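Local coordinates for immunoglobulin-like protein (Pseudomonas aeruginosa, PDB 3N6Y) that is of unknown function but adopts an immunoglobulin-like beta-sandwich fold and is probably exported from the cytoplasm, at residues A[52-56]-A[118-122]. Numbering follows the deposited sequence.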
ATOM      1  N   PHE A  52      -5.138  -6.048   2.235  1.00 13.92           N
ATOM      2  CA  PHE A  52      -5.488  -5.441   0.982  1.00 14.01           C
ATOM      3  C   PHE A  52      -4.498  -4.350   0.574  1.00 13.22           C
ATOM      4  O   PHE A  52      -3.732  -3.855   1.400  1.00 13.58           O
ATOM      5  CB  PHE A  52      -6.906  -4.829   1.003  1.00 13.39           C
ATOM      6  CG  PHE A  52      -7.063  -3.688   1.999  1.00 13.85           C
ATOM      7  CD1 PHE A  52      -7.237  -3.922   3.357  1.00 14.15           C
ATOM      8  CD2 PHE A  52      -6.980  -2.363   1.569  1.00 15.04           C
ATOM      9  CE1 PHE A  52      -7.348  -2.886   4.247  1.00 14.74           C
ATOM     10  CE2 PHE A  52      -7.121  -1.309   2.463  1.00 15.40           C
ATOM     11  CZ  PHE A  52      -7.290  -1.572   3.803  1.00 14.67           C
ATOM     12  N   GLY A  53      -4.505  -4.015  -0.694  1.00 12.81           N
ATOM     13  CA  GLY A  53      -3.663  -2.961  -1.206  1.00 13.13           C
ATOM     14  C   GLY A  53      -3.311  -3.145  -2.658  1.00 13.80           C
ATOM     15  O   GLY A  53      -4.142  -3.625  -3.447  1.00 13.10           O
HETATM   16  N   MSE A  54      -2.102  -2.739  -3.004  1.00 13.90           N
HETATM   17  CA  MSE A  54      -1.571  -2.651  -4.351  0.80 14.58           C
HETATM   18  C   MSE A  54      -0.234  -3.415  -4.497  1.00 13.76           C
HETATM   19  O   MSE A  54       0.581  -3.445  -3.544  1.00 13.81           O
HETATM   20  CB  MSE A  54      -1.384  -1.157  -4.736  0.80 13.49           C
HETATM   21  CG  MSE A  54      -2.685  -0.419  -5.047  0.80 13.88           C
HETATM   22 SE   MSE A  54      -2.257   1.405  -5.543  0.80 13.05          SE
HETATM   23  CE  MSE A  54      -1.526   1.991  -3.874  0.80 11.91           C
ATOM     24  N   ARG A  55       0.016  -3.949  -5.701  1.00 15.51           N
ATOM     25  CA  ARG A  55       1.293  -4.521  -6.074  1.00 16.47           C
ATOM     26  C   ARG A  55       1.573  -3.964  -7.468  1.00 15.95           C
ATOM     27  O   ARG A  55       0.691  -3.905  -8.332  1.00 16.86           O
ATOM     28  CB  ARG A  55       1.290  -6.044  -6.056  1.00 17.56           C
ATOM     29  CG  ARG A  55       2.653  -6.637  -6.388  1.00 18.69           C
ATOM     30  CD  ARG A  55       2.738  -8.093  -5.990  1.00 19.45           C
ATOM     31  NE  ARG A  55       1.734  -8.862  -6.738  1.00 20.76           N
ATOM     32  CZ  ARG A  55       1.172  -9.982  -6.301  1.00 21.15           C
ATOM     33  NH1 ARG A  55       1.496 -10.505  -5.131  1.00 21.24           N
ATOM     34  NH2 ARG A  55       0.251 -10.575  -7.037  1.00 21.81           N
ATOM     35  N   TYR A  56       2.793  -3.528  -7.687  1.00 16.67           N
ATOM     36  CA  TYR A  56       3.161  -2.783  -8.887  0.50 16.94           C
ATOM     37  C   TYR A  56       4.642  -3.015  -9.218  1.00 16.61           C
ATOM     38  O   TYR A  56       5.422  -3.533  -8.391  1.00 16.75           O
ATOM     39  CB  TYR A  56       2.862  -1.270  -8.728  0.50 16.72           C
ATOM     40  CG  TYR A  56       3.128  -0.728  -7.341  0.50 16.03           C
ATOM     41  CD1 TYR A  56       2.146  -0.764  -6.368  0.50 15.90           C
ATOM     42  CD2 TYR A  56       4.380  -0.225  -6.987  0.50 16.42           C
ATOM     43  CE1 TYR A  56       2.384  -0.307  -5.105  0.50 15.56           C
ATOM     44  CE2 TYR A  56       4.614   0.249  -5.737  0.50 15.99           C
ATOM     45  CZ  TYR A  56       3.614   0.184  -4.781  0.50 15.51           C
ATOM     46  OH  TYR A  56       3.817   0.613  -3.498  0.50 15.93           O
ATOM     47  N   TRP A 118     -10.611   3.749   2.754  1.00 16.50           N
ATOM     48  CA  TRP A 118      -9.191   3.743   2.966  1.00 16.22           C
ATOM     49  C   TRP A 118      -8.579   4.047   1.595  1.00 17.00           C
ATOM     50  O   TRP A 118      -8.888   3.381   0.574  1.00 17.12           O
ATOM     51  CB  TRP A 118      -8.727   2.366   3.403  1.00 15.72           C
ATOM     52  CG  TRP A 118      -9.187   1.949   4.755  1.00 14.81           C
ATOM     53  CD1 TRP A 118     -10.475   1.729   5.178  1.00 15.48           C
ATOM     54  CD2 TRP A 118      -8.346   1.627   5.834  1.00 15.14           C
ATOM     55  NE1 TRP A 118     -10.445   1.290   6.488  1.00 14.82           N
ATOM     56  CE2 TRP A 118      -9.155   1.226   6.911  1.00 15.30           C
ATOM     57  CE3 TRP A 118      -6.976   1.649   5.998  1.00 14.68           C
ATOM     58  CZ2 TRP A 118      -8.622   0.863   8.143  1.00 14.33           C
ATOM     59  CZ3 TRP A 118      -6.421   1.302   7.234  1.00 13.35           C
ATOM     60  CH2 TRP A 118      -7.258   0.898   8.278  1.00 14.30           C
ATOM     61  N   ARG A 119      -7.789   5.096   1.562  1.00 14.89           N
ATOM     62  CA  ARG A 119      -7.139   5.543   0.351  0.50 14.91           C
ATOM     63  C   ARG A 119      -5.643   5.313   0.542  1.00 14.73           C
ATOM     64  O   ARG A 119      -5.032   5.896   1.434  1.00 14.29           O
ATOM     65  CB  ARG A 119      -7.507   7.027   0.077  0.50 15.05           C
ATOM     66  CG  ARG A 119      -6.745   7.679  -1.093  0.50 15.31           C
ATOM     67  CD  ARG A 119      -7.171   9.135  -1.332  0.50 16.16           C
ATOM     68  NE  ARG A 119      -6.813   9.666  -2.644  0.50 15.96           N
ATOM     69  CZ  ARG A 119      -7.032  10.928  -3.035  0.50 17.01           C
ATOM     70  NH1 ARG A 119      -7.599  11.817  -2.214  0.50 18.06           N
ATOM     71  NH2 ARG A 119      -6.717  11.303  -4.279  0.50 16.72           N
ATOM     72  N   LEU A 120      -5.053   4.451  -0.293  1.00 12.81           N
ATOM     73  CA  LEU A 120      -3.640   4.070  -0.235  1.00 13.52           C
ATOM     74  C   LEU A 120      -2.932   4.715  -1.405  1.00 14.52           C
ATOM     75  O   LEU A 120      -3.372   4.584  -2.565  1.00 13.49           O
ATOM     76  CB  LEU A 120      -3.522   2.540  -0.348  1.00 13.89           C
ATOM     77  CG  LEU A 120      -3.640   1.772   0.992  1.00 14.62           C
ATOM     78  CD1 LEU A 120      -4.915   2.110   1.768  1.00 16.24           C
ATOM     79  CD2 LEU A 120      -3.601   0.287   0.732  1.00 16.11           C
HETATM   80  N   MSE A 121      -1.921   5.490  -1.106  1.00 12.57           N
HETATM   81  CA  MSE A 121      -1.222   6.324  -2.079  1.00 13.78           C
HETATM   82  C   MSE A 121       0.257   6.104  -1.944  1.00 12.16           C
HETATM   83  O   MSE A 121       0.808   6.240  -0.849  1.00 14.51           O
HETATM   84  CB  MSE A 121      -1.588   7.812  -1.847  1.00 13.62           C
HETATM   85  CG  MSE A 121      -3.073   8.069  -1.862  1.00 14.79           C
HETATM   86 SE   MSE A 121      -3.430   9.944  -1.395  1.00 15.12          SE
HETATM   87  CE  MSE A 121      -3.355  10.667  -3.231  1.00 19.33           C
ATOM     88  N   VAL A 122       0.900   5.742  -3.063  1.00 13.02           N
ATOM     89  CA  VAL A 122       2.340   5.639  -3.144  1.00 13.23           C
ATOM     90  C   VAL A 122       2.942   6.869  -3.819  1.00 12.97           C
ATOM     91  O   VAL A 122       2.655   7.155  -4.963  1.00 14.63           O
ATOM     92  CB  VAL A 122       2.819   4.414  -4.000  1.00 15.58           C
ATOM     93  CG1 VAL A 122       4.364   4.288  -3.879  1.00 17.65           C
ATOM     94  CG2 VAL A 122       2.148   3.180  -3.584  1.00 18.27           C
TER
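Leu-120 CD1 packs against Phe-52 CE2 in the core of an immunoglobulin-like beta-sandwich, a worked example of two sheets that pack face to face without a hydrogen bond between these strands. Strand segments 52-56 and 118-122 belong to different sheets; their axes come within 8.2 Å at an angle of 23°. Leu-120 can be followed outward. Its CB lies 4.1 Å from CE of selenomethionine Met-54, in one of that residue's two conformers, so this contact is less certain. At CG the side chain forks: CD1 meets Phe-52 CE2 at 4.1 Å, while CD2 drops onto the backbone of the other sheet at Gly-53, where no side chain intervenes. Phe-52 has its CG between the backbone N and the carbonyl carbon (chi1 63°), which turns the edge of the ring toward the indole face of Trp-118. The two form a T-shaped pair, planes at 89°, with the Phe-52 centroid 5.6 Å from that of the Trp-118 five-membered ring. Trp-118 NE1 is satisfied by Val-114 O. Toward the other end, Val-122 CG2 packs against Tyr-56 in one of its two conformers, likewise less certain, and Met-103 of strand 101-106 touches Leu-120 and Val-122. Phe-52 CZ stands 3.7 Å above the indole plane, offset toward its rim near Trp-118 CE3.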